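TRNA (adenine(58)-N(1))-methyltransferase TrmI (Thermus thermophilus, PDB 2PWY) catalyses the S-adenosyl-L-methionine-dependent methylation of N1 of adenosine 58 in tRNA, and is required for growth at extreme temperatures. Local coordinates at residues V100-T105 with G109-L114; L123-E128 with A165-V170; K156-E161 with P177-E182; K183-L188 with L252-G257. All coordinates share one frame; numbering follows the deposited sequence.

Overall arrangement
From the N terminus, interaction 1 closes the short glycine-rich loop between strand 99-103 and helix 109-118, in the first beta-alpha-beta unit of the catalytic domain. Interaction 2 then joins strand 123-128 to the start of strand 167-173, reaching past strand 99-103, which lies between them in the sheet. Interaction 3 crosses it: segment 156-161 falls inside the loop of interaction 2, while its partner 177-182 lies beyond it, and Tyr127 packs against Leu157 and Ala160. Interaction 4 follows in series, closing a long loop from helix 181-187 to strand 248-254. Interactions 1, 2 and 3 meet at S-adenosyl-L-homocysteine; Lys183 ties interaction 4 to interaction 3 through Ala160 O.

Interaction 1 (V100-T105 with G109-L114); sequences VLEAGT and GLTLFL. With SAH (S-adenosyl-L-homocysteine), chain E.
The carboxylate of Glu102 has CD1 of Leu114 squarely over one face, 3.7 Å from CD, and the hydroxyl of Thr111 close to its plane, on the syn side of OE1. There Thr111 OG1 donates to the syn lone pair of Glu102 OE1 at 2.7 Å. The other oxygen, Glu102 OE2, lies 3.5 Å from Leu110 CB. An extended chain, with CG anti to the backbone N (chi1 179°), carries the acid from the strand to the first turn of helix 109-118. Glu102 OE1 is also bonded to Ser126 OG, which holds Thr105 OG1 as well. This strand-loop-helix turn is the glycine-rich loop, the first conserved motif of class I methyltransferases, and strand and helix run nearly antiparallel. The N-terminal turn of the helix grips the carboxylate of S-adenosyl-L-homocysteine: Gly109 N donates to OXT at 3.1 Å and Leu110 N to O at 2.9 Å. Beside it a water accepts from Thr111 N and sits 2.7 Å from Glu102 OE2 and 2.8 Å from Thr105 O, bridging loop, strand and helix. Thr105 CG2 rests against Thr111 OG1, and at the far end of the strand Val100 CG1 packs on Leu114 CB, 4.2 Å away.

Interaction 2 (L123-E128 with A165-V170); sequences LVESYE and AAYDGV. With SAH (S-adenosyl-L-homocysteine), chain E.
Tyr167 and Glu125 make this contact between them, the phenol of one meeting the carboxylate of the other. Tyr167 OH donates to Glu125 OE1 over 2.6 Å. The acceptor oxygen lies at the edge of the ring, in its plane, whereas the hydroxyl approaches OE1 from the anti side, 15° out of the carboxylate plane. Ring and carboxylate planes stand 67° apart. Behind the polar ends the aliphatic part of the glutamate lies beside the ring, with Glu125 CB 3.6 Å from Tyr167 CE1 and Glu125 CG 3.5 Å from Tyr167 OH. A bend at chi2 (92°) turns the carboxylate back to meet the hydroxyl.

In the Rossmann-like sheet, strand 99-103 runs between strands 123-128 and 167-173, and the tyrosine spans it, packing on Leu101 and forming a cation-pi contact with Arg99. At the C-terminal end of strand 123-128, Glu128 clasps the ribose of S-adenosyl-L-homocysteine: O3' donates to Glu128 OE1 at 2.6 Å and O2' to Glu128 OE2 at 2.7 Å. An acidic residue at the end of the second strand is the usual ribose ligand of class I methyltransferases.

With one short bond from the phenol on OE1 and a long, weak ion pair from Arg151 to OE2, the buried Glu125 is probably an anion, stabilised by the phenol's hydrogen bond and, more weakly, by the distant arginine.

Interaction 3 (K156-E161 with P177-E182); sequences KLEEAE and PWKVLE. With SAH (S-adenosyl-L-homocysteine), chain E.
Leu157 and Glu158 take hold of the adenine of S-adenosyl-L-homocysteine while resting against Val180 and Lys179. Leu157 N donates to ring nitrogen N1 at 3.1 Å, nearly straight at 167°, and the exocyclic N6 donates to Glu158 OE1 at 2.8 Å, so a main-chain donor and a side-chain acceptor read neighbouring positions on one edge of the base. Val180 lies beside this pair: Val180 CG1 is 3.5 Å from Glu158 OE1, and it also approaches N6 of the adenine.

The next layer packs round the glutamate. Its chain is bent at chi2 (92°), which swings the carboxylate back over Val180, and Glu158 CG meets Lys179 O at 3.3 Å. Glu158 OE2 lies against Lys179 CB, while the amine of that lysine leads away. Leu157 crosses Val180 at about a right angle, with Leu157 CD2 3.9 Å from Val180 CB.

Farther out, segment 157-159 forms a 3-10 turn, held by the bond from Glu159 N to Lys156 O, and Val180 occupies the N-cap position of helix 181-187. Leu172 of strand 167-173 touches both Leu157 and Val180. Tyr127 supports Leu157 in turn.

Donor facing N1 and acceptor facing N6 together match adenine's own pattern, which is consistent with selectivity for adenine, with the apolar CG1 of Val180 lying against both Glu158 OE1 and N6.

Interaction 4 (K183-L188 with L252-G257); sequences KAALAL and LRRWKG. Unlike the reference sequence in segment 252-257: Gly257 (reference Ala).
Arg254 CB packs on the isobutyl group of Leu188, 3.8 Å from Leu188 CD2, the two side chains sliding past one another in opposite directions. Arg254 CG sits 3.5 Å from Leu188 O. Rotation about CB-CG (chi2 60°) bends the chain, which left the backbone with CG anti to N, toward the last turn of helix 181-187, where Arg254 CD comes within 3.8 Å of Ala185 O. Arg254 NE then donates to that same carbonyl oxygen at 2.8 Å, almost straight at 172°. The oxygen lies practically in the guanidinium plane, although the donor is tilted 22° from the plane of the carbonyl. Helix 181-187 follows strand 167-173 and packs on the mixed sheet of the class I methyltransferase fold; strand 248-254 is the antiparallel strand inserted between 192-198 and 216-232, so the arginine ties the end of the helix to the end of that strand. Phe216 of the neighbouring strand 216-232 touches Ala185, Leu188 and Leu252. At the tip, Arg254 NH2 makes a weak second bond to Ala185 O at 3.4 Å, while Arg254 NH1 turns to its own strand's continuation, bonding weakly to Trp255 O at 3.1 Å.

Interaction 1 (V100-T105 with G109-L114)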
# COMPACT_ATOMS: atom_id res chain seq x y z
N VAL A 100 -3.88 -13.21 -29.22
CA VAL A 100 -3.68 -13.56 -27.82
C VAL A 100 -4.49 -14.79 -27.44
O VAL A 100 -5.67 -14.90 -27.79
CB VAL A 100 -3.98 -12.35 -26.88
CG1 VAL A 100 -5.43 -11.85 -27.03
CG2 VAL A 100 -3.66 -12.69 -25.43
N LEU A 101 -3.84 -15.71 -26.72
CA LEU A 101 -4.48 -16.93 -26.24
C LEU A 101 -4.98 -16.68 -24.82
O LEU A 101 -4.25 -16.13 -23.99
CB LEU A 101 -3.46 -18.07 -26.25
CG LEU A 101 -3.96 -19.47 -25.91
CD1 LEU A 101 -4.94 -20.00 -26.96
CD2 LEU A 101 -2.73 -20.41 -25.75
N GLU A 102 -6.21 -17.12 -24.54
CA GLU A 102 -6.80 -16.93 -23.22
C GLU A 102 -7.44 -18.20 -22.68
O GLU A 102 -8.15 -18.90 -23.41
CB GLU A 102 -7.88 -15.83 -23.24
CG GLU A 102 -8.54 -15.64 -21.87
CD GLU A 102 -9.79 -14.75 -21.87
OE1 GLU A 102 -10.57 -14.76 -22.86
OE2 GLU A 102 -9.99 -14.04 -20.86
N ALA A 103 -7.22 -18.47 -21.40
CA ALA A 103 -8.05 -19.44 -20.67
C ALA A 103 -8.04 -19.09 -19.17
O ALA A 103 -7.02 -18.61 -18.68
CB ALA A 103 -7.54 -20.87 -20.89
N GLY A 104 -9.16 -19.28 -18.46
CA GLY A 104 -10.45 -19.67 -19.04
C GLY A 104 -11.32 -18.45 -19.34
O GLY A 104 -11.20 -17.43 -18.65
N THR A 105 -12.17 -18.54 -20.36
CA THR A 105 -13.05 -17.41 -20.71
C THR A 105 -13.80 -16.89 -19.48
O THR A 105 -13.94 -15.67 -19.30
CB THR A 105 -14.04 -17.78 -21.85
OG1 THR A 105 -13.36 -18.54 -22.84
CG2 THR A 105 -14.62 -16.52 -22.49
N GLY A 109 -14.91 -11.14 -18.74
CA GLY A 109 -14.41 -9.83 -18.31
C GLY A 109 -13.05 -9.54 -18.90
O GLY A 109 -12.87 -8.54 -19.60
N LEU A 110 -12.08 -10.41 -18.63
CA LEU A 110 -10.74 -10.26 -19.22
C LEU A 110 -10.83 -10.33 -20.76
O LEU A 110 -10.14 -9.59 -21.46
CB LEU A 110 -9.78 -11.30 -18.65
CG LEU A 110 -8.33 -11.21 -19.16
CD1 LEU A 110 -7.77 -9.81 -18.98
CD2 LEU A 110 -7.43 -12.30 -18.52
N THR A 111 -11.70 -11.20 -21.27
CA THR A 111 -11.91 -11.32 -22.72
C THR A 111 -12.17 -9.96 -23.36
O THR A 111 -11.59 -9.63 -24.40
CB THR A 111 -13.07 -12.27 -23.07
OG1 THR A 111 -12.90 -13.50 -22.35
CG2 THR A 111 -13.08 -12.54 -24.58
N LEU A 112 -13.02 -9.15 -22.73
CA LEU A 112 -13.34 -7.83 -23.25
C LEU A 112 -12.13 -6.90 -23.29
O LEU A 112 -11.91 -6.19 -24.28
CB LEU A 112 -14.50 -7.22 -22.46
CG LEU A 112 -15.88 -7.82 -22.81
CD1 LEU A 112 -16.88 -7.47 -21.72
CD2 LEU A 112 -16.37 -7.35 -24.21
N PHE A 113 -11.32 -6.93 -22.22
CA PHE A 113 -10.09 -6.13 -22.17
C PHE A 113 -9.13 -6.55 -23.29
O PHE A 113 -8.57 -5.72 -24.02
CB PHE A 113 -9.42 -6.25 -20.80
CG PHE A 113 -9.95 -5.27 -19.79
CD1 PHE A 113 -11.14 -5.52 -19.12
CD2 PHE A 113 -9.27 -4.07 -19.55
CE1 PHE A 113 -11.66 -4.58 -18.19
CE2 PHE A 113 -9.77 -3.13 -18.63
CZ PHE A 113 -10.96 -3.39 -17.95
N LEU A 114 -8.95 -7.86 -23.43
CA LEU A 114 -8.09 -8.42 -24.48
C LEU A 114 -8.57 -8.04 -25.89
O LEU A 114 -7.77 -7.68 -26.77
CB LEU A 114 -8.00 -9.96 -24.34
CG LEU A 114 -7.39 -10.52 -23.03
CD1 LEU A 114 -7.50 -12.06 -23.06
CD2 LEU A 114 -5.96 -10.06 -22.80
N SAH E . -10.91 -14.03 -16.48
CA SAH E . -12.32 -14.52 -16.48
CB SAH E . -12.60 -15.38 -15.25
CG SAH E . -11.95 -16.76 -15.35
SD SAH E . -12.54 -17.81 -13.99
C SAH E . -13.25 -13.32 -16.54
O SAH E . -12.79 -12.17 -16.46
OXT SAH E . -14.47 -13.48 -16.68
C5' SAH E . -11.61 -19.29 -14.48
C4' SAH E . -12.32 -20.07 -15.59
O4' SAH E . -11.39 -20.95 -16.19
C3' SAH E . -13.50 -20.94 -15.14
O3' SAH E . -14.63 -20.61 -15.94
C2' SAH E . -13.03 -22.38 -15.37
O2' SAH E . -14.05 -23.24 -15.82
C1' SAH E . -12.03 -22.19 -16.49
N9 SAH E . -10.91 -23.15 -16.58
C8 SAH E . -10.11 -23.59 -15.57
N7 SAH E . -9.16 -24.38 -16.11
C5 SAH E . -9.32 -24.43 -17.45
C6 SAH E . -8.62 -25.08 -18.47
N6 SAH E . -7.55 -25.85 -18.21
N1 SAH E . -9.06 -24.91 -19.78
C2 SAH E . -10.16 -24.13 -20.06
N3 SAH E . -10.84 -23.49 -19.04
C4 SAH E . -10.42 -23.64 -17.76
O HOH W 1 -12.22 -13.51 -19.46

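Interaction 2 (L123-E128 with A165-V170)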
# COMPACT_ATOMS: atom_id res chain seq x y z
N LEU A 123 -6.89 -10.98 -32.75
CA LEU A 123 -7.65 -12.16 -32.38
C LEU A 123 -7.47 -12.49 -30.92
O LEU A 123 -6.34 -12.49 -30.41
CB LEU A 123 -7.19 -13.36 -33.23
CG LEU A 123 -7.76 -14.73 -32.83
CD1 LEU A 123 -9.25 -14.84 -33.18
CD2 LEU A 123 -6.96 -15.87 -33.44
N VAL A 124 -8.58 -12.77 -30.25
CA VAL A 124 -8.56 -13.38 -28.92
C VAL A 124 -9.04 -14.83 -29.13
O VAL A 124 -10.18 -15.07 -29.53
CB VAL A 124 -9.49 -12.62 -27.91
CG1 VAL A 124 -9.42 -13.27 -26.50
CG2 VAL A 124 -9.14 -11.13 -27.84
N GLU A 125 -8.14 -15.78 -28.90
CA GLU A 125 -8.45 -17.20 -29.01
C GLU A 125 -8.72 -17.68 -27.59
O GLU A 125 -7.79 -17.92 -26.84
CB GLU A 125 -7.22 -17.91 -29.56
CG GLU A 125 -7.47 -19.30 -30.08
CD GLU A 125 -7.79 -19.27 -31.55
OE1 GLU A 125 -6.85 -19.25 -32.37
OE2 GLU A 125 -8.99 -19.23 -31.88
N SER A 126 -9.99 -17.83 -27.23
CA SER A 126 -10.36 -18.03 -25.84
C SER A 126 -10.93 -19.41 -25.57
O SER A 126 -11.80 -19.88 -26.31
CB SER A 126 -11.36 -16.94 -25.41
OG SER A 126 -11.54 -16.93 -24.01
N TYR A 127 -10.45 -20.06 -24.51
CA TYR A 127 -10.88 -21.43 -24.17
C TYR A 127 -11.59 -21.47 -22.84
O TYR A 127 -11.15 -20.85 -21.88
CB TYR A 127 -9.68 -22.40 -24.13
CG TYR A 127 -9.20 -22.71 -25.51
CD1 TYR A 127 -9.52 -23.92 -26.13
CD2 TYR A 127 -8.45 -21.78 -26.23
CE1 TYR A 127 -9.09 -24.19 -27.43
CE2 TYR A 127 -8.03 -22.04 -27.53
CZ TYR A 127 -8.36 -23.24 -28.12
OH TYR A 127 -7.95 -23.50 -29.40
N GLU A 128 -12.69 -22.23 -22.79
CA GLU A 128 -13.42 -22.41 -21.54
C GLU A 128 -13.94 -23.85 -21.44
O GLU A 128 -14.64 -24.30 -22.34
CB GLU A 128 -14.58 -21.40 -21.45
CG GLU A 128 -15.56 -21.62 -20.31
CD GLU A 128 -14.91 -21.66 -18.94
OE1 GLU A 128 -14.28 -20.65 -18.54
OE2 GLU A 128 -15.04 -22.70 -18.27
N ALA A 165 4.14 -21.05 -31.91
CA ALA A 165 4.71 -19.70 -32.04
C ALA A 165 3.82 -18.78 -32.88
O ALA A 165 4.32 -17.95 -33.65
CB ALA A 165 6.14 -19.77 -32.61
N ALA A 166 2.50 -18.93 -32.74
CA ALA A 166 1.54 -18.13 -33.50
C ALA A 166 0.90 -17.01 -32.67
O ALA A 166 0.24 -16.14 -33.22
CB ALA A 166 0.45 -19.02 -34.13
N TYR A 167 1.13 -17.04 -31.36
CA TYR A 167 0.47 -16.11 -30.44
C TYR A 167 1.44 -15.11 -29.85
O TYR A 167 2.58 -15.45 -29.49
CB TYR A 167 -0.27 -16.88 -29.35
CG TYR A 167 -1.38 -17.73 -29.93
CD1 TYR A 167 -2.69 -17.24 -30.01
CD2 TYR A 167 -1.11 -19.00 -30.47
CE1 TYR A 167 -3.72 -18.00 -30.58
CE2 TYR A 167 -2.13 -19.78 -31.03
CZ TYR A 167 -3.43 -19.27 -31.07
OH TYR A 167 -4.43 -20.03 -31.63
N ASP A 168 0.96 -13.88 -29.73
CA ASP A 168 1.75 -12.75 -29.27
C ASP A 168 1.75 -12.61 -27.74
O ASP A 168 2.55 -11.86 -27.18
CB ASP A 168 1.28 -11.46 -29.94
CG ASP A 168 1.41 -11.53 -31.45
OD1 ASP A 168 2.57 -11.59 -31.95
OD2 ASP A 168 0.37 -11.58 -32.14
N GLY A 169 0.88 -13.37 -27.09
CA GLY A 169 0.73 -13.31 -25.64
C GLY A 169 -0.19 -14.42 -25.21
O GLY A 169 -0.97 -14.94 -26.03
N VAL A 170 -0.07 -14.81 -23.95
CA VAL A 170 -0.96 -15.81 -23.35
C VAL A 170 -1.47 -15.25 -22.02
O VAL A 170 -0.67 -14.97 -21.14
CB VAL A 170 -0.25 -17.16 -23.09
CG1 VAL A 170 -1.19 -18.13 -22.36
CG2 VAL A 170 0.23 -17.78 -24.43
N SAH E . -10.91 -14.03 -16.48
CA SAH E . -12.32 -14.52 -16.48
CB SAH E . -12.60 -15.38 -15.25
CG SAH E . -11.95 -16.76 -15.35
SD SAH E . -12.54 -17.81 -13.99
C SAH E . -13.25 -13.32 -16.54
O SAH E . -12.79 -12.17 -16.46
OXT SAH E . -14.47 -13.48 -16.68
C5' SAH E . -11.61 -19.29 -14.48
C4' SAH E . -12.32 -20.07 -15.59
O4' SAH E . -11.39 -20.95 -16.19
C3' SAH E . -13.50 -20.94 -15.14
O3' SAH E . -14.63 -20.61 -15.94
C2' SAH E . -13.03 -22.38 -15.37
O2' SAH E . -14.05 -23.24 -15.82
C1' SAH E . -12.03 -22.19 -16.49
N9 SAH E . -10.91 -23.15 -16.58
C8 SAH E . -10.11 -23.59 -15.57
N7 SAH E . -9.16 -24.38 -16.11
C5 SAH E . -9.32 -24.43 -17.45
C6 SAH E . -8.62 -25.08 -18.47
N6 SAH E . -7.55 -25.85 -18.21
N1 SAH E . -9.06 -24.91 -19.78
C2 SAH E . -10.16 -24.13 -20.06
N3 SAH E . -10.84 -23.49 -19.04
C4 SAH E . -10.42 -23.64 -17.76

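Interaction 3 (K156-E161 with P177-E182)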
# COMPACT_ATOMS: atom_id res chain seq x y z
N LYS A 156 -10.86 -27.87 -22.70
CA LYS A 156 -9.67 -27.57 -21.92
C LYS A 156 -8.56 -27.06 -22.83
O LYS A 156 -8.35 -27.60 -23.92
CB LYS A 156 -9.20 -28.82 -21.16
CG LYS A 156 -10.18 -29.28 -20.08
CD LYS A 156 -9.91 -30.73 -19.67
CE LYS A 156 -10.90 -31.21 -18.61
NZ LYS A 156 -12.35 -31.02 -19.00
N LEU A 157 -7.87 -26.02 -22.37
CA LEU A 157 -6.75 -25.49 -23.13
C LEU A 157 -5.69 -26.59 -23.38
O LEU A 157 -5.11 -26.62 -24.45
CB LEU A 157 -6.14 -24.27 -22.43
CG LEU A 157 -4.96 -23.57 -23.14
CD1 LEU A 157 -5.34 -23.17 -24.58
CD2 LEU A 157 -4.43 -22.37 -22.36
N GLU A 158 -5.48 -27.48 -22.40
CA GLU A 158 -4.53 -28.60 -22.51
C GLU A 158 -4.71 -29.42 -23.79
O GLU A 158 -3.77 -30.08 -24.25
CB GLU A 158 -4.70 -29.62 -21.37
CG GLU A 158 -4.37 -29.17 -20.02
CD GLU A 158 -5.57 -28.61 -19.29
OE1 GLU A 158 -6.26 -27.75 -19.86
OE2 GLU A 158 -5.79 -29.03 -18.14
N GLU A 159 -5.93 -29.41 -24.32
CA GLU A 159 -6.32 -30.31 -25.41
C GLU A 159 -6.49 -29.56 -26.73
O GLU A 159 -6.87 -30.14 -27.75
CB GLU A 159 -7.59 -31.08 -25.02
CG GLU A 159 -7.33 -31.98 -23.82
CD GLU A 159 -8.56 -32.66 -23.25
OE1 GLU A 159 -9.68 -32.47 -23.78
OE2 GLU A 159 -8.40 -33.40 -22.26
N ALA A 160 -6.16 -28.27 -26.72
CA ALA A 160 -6.37 -27.41 -27.88
C ALA A 160 -5.42 -27.75 -29.03
O ALA A 160 -4.26 -28.08 -28.80
CB ALA A 160 -6.21 -25.96 -27.50
N GLU A 161 -5.92 -27.67 -30.26
CA GLU A 161 -5.05 -27.73 -31.43
C GLU A 161 -4.57 -26.32 -31.74
O GLU A 161 -5.37 -25.47 -32.13
CB GLU A 161 -5.81 -28.29 -32.63
CG GLU A 161 -6.12 -29.75 -32.50
CD GLU A 161 -6.87 -30.30 -33.69
OE1 GLU A 161 -7.33 -29.52 -34.55
OE2 GLU A 161 -6.99 -31.53 -33.75
N PRO A 177 -2.75 -23.13 -13.49
CA PRO A 177 -2.08 -22.73 -14.72
C PRO A 177 -0.89 -23.63 -15.10
O PRO A 177 -0.55 -23.70 -16.26
CB PRO A 177 -1.58 -21.31 -14.43
CG PRO A 177 -1.51 -21.23 -12.95
CD PRO A 177 -2.64 -22.08 -12.46
N TRP A 178 -0.28 -24.30 -14.12
CA TRP A 178 0.80 -25.25 -14.42
C TRP A 178 0.36 -26.32 -15.43
O TRP A 178 1.16 -26.78 -16.24
CB TRP A 178 1.36 -25.90 -13.15
CG TRP A 178 0.34 -26.16 -12.09
CD1 TRP A 178 -0.38 -27.31 -11.89
CD2 TRP A 178 -0.10 -25.23 -11.09
NE1 TRP A 178 -1.24 -27.15 -10.83
CE2 TRP A 178 -1.07 -25.89 -10.31
CE3 TRP A 178 0.26 -23.91 -10.77
CZ2 TRP A 178 -1.72 -25.26 -9.23
CZ3 TRP A 178 -0.38 -23.28 -9.68
CH2 TRP A 178 -1.35 -23.97 -8.93
N LYS A 179 -0.91 -26.71 -15.38
CA LYS A 179 -1.43 -27.74 -16.30
C LYS A 179 -1.46 -27.35 -17.77
O LYS A 179 -1.54 -28.22 -18.64
CB LYS A 179 -2.83 -28.18 -15.86
CG LYS A 179 -2.86 -28.92 -14.54
CD LYS A 179 -4.24 -29.54 -14.32
CE LYS A 179 -4.40 -30.11 -12.93
NZ LYS A 179 -3.21 -30.85 -12.45
N VAL A 180 -1.40 -26.04 -18.06
CA VAL A 180 -1.50 -25.54 -19.44
C VAL A 180 -0.18 -24.95 -19.96
O VAL A 180 -0.13 -24.37 -21.06
CB VAL A 180 -2.69 -24.52 -19.63
CG1 VAL A 180 -3.99 -25.13 -19.18
CG2 VAL A 180 -2.43 -23.19 -18.89
N LEU A 181 0.89 -25.09 -19.18
CA LEU A 181 2.19 -24.49 -19.53
C LEU A 181 2.81 -25.13 -20.77
O LEU A 181 3.47 -24.46 -21.56
CB LEU A 181 3.16 -24.57 -18.36
CG LEU A 181 2.92 -23.60 -17.19
CD1 LEU A 181 3.98 -23.83 -16.13
CD2 LEU A 181 2.89 -22.12 -17.64
N GLU A 182 2.64 -26.43 -20.93
CA GLU A 182 3.13 -27.12 -22.13
C GLU A 182 2.48 -26.53 -23.40
O GLU A 182 3.16 -26.16 -24.36
CB GLU A 182 2.87 -28.61 -22.01
CG GLU A 182 3.43 -29.42 -23.20
CD GLU A 182 3.16 -30.91 -23.07
OE1 GLU A 182 3.24 -31.45 -21.95
OE2 GLU A 182 2.87 -31.54 -24.11
N SAH E . -10.91 -14.03 -16.48
CA SAH E . -12.32 -14.52 -16.48
CB SAH E . -12.60 -15.38 -15.25
CG SAH E . -11.95 -16.76 -15.35
SD SAH E . -12.54 -17.81 -13.99
C SAH E . -13.25 -13.32 -16.54
O SAH E . -12.79 -12.17 -16.46
OXT SAH E . -14.47 -13.48 -16.68
C5' SAH E . -11.61 -19.29 -14.48
C4' SAH E . -12.32 -20.07 -15.59
O4' SAH E . -11.39 -20.95 -16.19
C3' SAH E . -13.50 -20.94 -15.14
O3' SAH E . -14.63 -20.61 -15.94
C2' SAH E . -13.03 -22.38 -15.37
O2' SAH E . -14.05 -23.24 -15.82
C1' SAH E . -12.03 -22.19 -16.49
N9 SAH E . -10.91 -23.15 -16.58
C8 SAH E . -10.11 -23.59 -15.57
N7 SAH E . -9.16 -24.38 -16.11
C5 SAH E . -9.32 -24.43 -17.45
C6 SAH E . -8.62 -25.08 -18.47
N6 SAH E . -7.55 -25.85 -18.21
N1 SAH E . -9.06 -24.91 -19.78
C2 SAH E . -10.16 -24.13 -20.06
N3 SAH E . -10.84 -23.49 -19.04
C4 SAH E . -10.42 -23.64 -17.76

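Interaction 4 (K183-L188 with L252-G257)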
# COMPACT_ATOMS: atom_id res chain seq x y z
N LYS A 183 1.16 -26.43 -23.38
CA LYS A 183 0.42 -25.85 -24.51
C LYS A 183 0.77 -24.37 -24.72
O LYS A 183 0.99 -23.93 -25.86
CB LYS A 183 -1.09 -26.04 -24.31
CG LYS A 183 -1.93 -25.77 -25.54
CD LYS A 183 -1.70 -26.80 -26.65
CE LYS A 183 -2.12 -28.19 -26.23
NZ LYS A 183 -2.16 -29.15 -27.37
N ALA A 184 0.83 -23.61 -23.62
CA ALA A 184 1.21 -22.19 -23.70
C ALA A 184 2.62 -21.97 -24.26
O ALA A 184 2.83 -21.08 -25.07
CB ALA A 184 1.07 -21.51 -22.33
N ALA A 185 3.58 -22.80 -23.83
CA ALA A 185 4.95 -22.70 -24.36
C ALA A 185 4.98 -22.98 -25.87
O ALA A 185 5.70 -22.33 -26.61
CB ALA A 185 5.88 -23.62 -23.62
N LEU A 186 4.18 -23.94 -26.31
CA LEU A 186 4.08 -24.24 -27.74
C LEU A 186 3.51 -23.04 -28.51
O LEU A 186 4.08 -22.63 -29.53
CB LEU A 186 3.22 -25.48 -27.97
CG LEU A 186 3.05 -25.92 -29.42
CD1 LEU A 186 4.33 -26.51 -29.95
CD2 LEU A 186 1.93 -26.93 -29.49
N ALA A 187 2.41 -22.48 -28.00
CA ALA A 187 1.68 -21.41 -28.67
C ALA A 187 2.44 -20.08 -28.76
O ALA A 187 2.37 -19.40 -29.76
CB ALA A 187 0.31 -21.19 -27.96
N LEU A 188 3.15 -19.74 -27.69
CA LEU A 188 3.70 -18.41 -27.53
C LEU A 188 4.99 -18.14 -28.31
O LEU A 188 5.95 -18.91 -28.22
CB LEU A 188 3.91 -18.15 -26.03
CG LEU A 188 4.38 -16.76 -25.59
CD1 LEU A 188 3.41 -15.66 -26.08
CD2 LEU A 188 4.52 -16.74 -24.07
N LEU A 252 5.74 -14.43 -17.26
CA LEU A 252 6.84 -15.28 -17.73
C LEU A 252 7.20 -14.87 -19.14
O LEU A 252 6.30 -14.54 -19.92
CB LEU A 252 6.39 -16.76 -17.75
CG LEU A 252 5.74 -17.33 -16.48
CD1 LEU A 252 5.23 -18.75 -16.76
CD2 LEU A 252 6.73 -17.34 -15.36
N ARG A 253 8.49 -14.89 -19.47
CA ARG A 253 8.91 -14.64 -20.85
C ARG A 253 9.32 -15.94 -21.51
O ARG A 253 10.10 -16.70 -20.93
CB ARG A 253 10.06 -13.63 -20.91
CG ARG A 253 10.36 -13.10 -22.30
CD ARG A 253 11.69 -12.38 -22.35
NE ARG A 253 11.73 -11.07 -21.69
CZ ARG A 253 11.51 -9.90 -22.29
NH1 ARG A 253 11.17 -9.84 -23.56
NH2 ARG A 253 11.60 -8.78 -21.58
N ARG A 254 8.79 -16.18 -22.71
CA ARG A 254 9.10 -17.37 -23.52
C ARG A 254 10.56 -17.34 -23.94
O ARG A 254 11.05 -16.32 -24.45
CB ARG A 254 8.19 -17.40 -24.76
CG ARG A 254 8.38 -18.59 -25.73
CD ARG A 254 8.13 -19.91 -25.03
NE ARG A 254 8.08 -21.10 -25.91
CZ ARG A 254 9.14 -21.73 -26.44
NH1 ARG A 254 10.37 -21.26 -26.29
NH2 ARG A 254 8.97 -22.83 -27.15
N TRP A 255 11.25 -18.45 -23.74
CA TRP A 255 12.64 -18.60 -24.16
C TRP A 255 12.82 -18.36 -25.65
O TRP A 255 11.90 -18.62 -26.44
CB TRP A 255 13.11 -20.02 -23.86
CG TRP A 255 13.52 -20.26 -22.44
CD1 TRP A 255 13.37 -19.41 -21.36
CD2 TRP A 255 14.11 -21.46 -21.92
NE1 TRP A 255 13.85 -20.01 -20.22
CE2 TRP A 255 14.31 -21.26 -20.54
CE3 TRP A 255 14.50 -22.68 -22.50
CZ2 TRP A 255 14.89 -22.25 -19.72
CZ3 TRP A 255 15.06 -23.65 -21.68
CH2 TRP A 255 15.25 -23.43 -20.31
N LYS A 256 14.01 -17.87 -26.02
CA LYS A 256 14.50 -17.87 -27.39
C LYS A 256 14.14 -19.18 -28.09
O LYS A 256 14.26 -20.27 -27.50
CB LYS A 256 16.03 -17.70 -27.40
CG LYS A 256 16.66 -17.57 -28.78
CD LYS A 256 18.20 -17.55 -28.68
CE LYS A 256 18.84 -17.19 -30.02
NZ LYS A 256 18.45 -18.15 -31.06
N GLY A 257 13.74 -19.06 -29.35
CA GLY A 257 13.29 -20.18 -30.14
C GLY A 257 14.36 -21.15 -30.59
O GLY A 257 15.56 -20.82 -30.62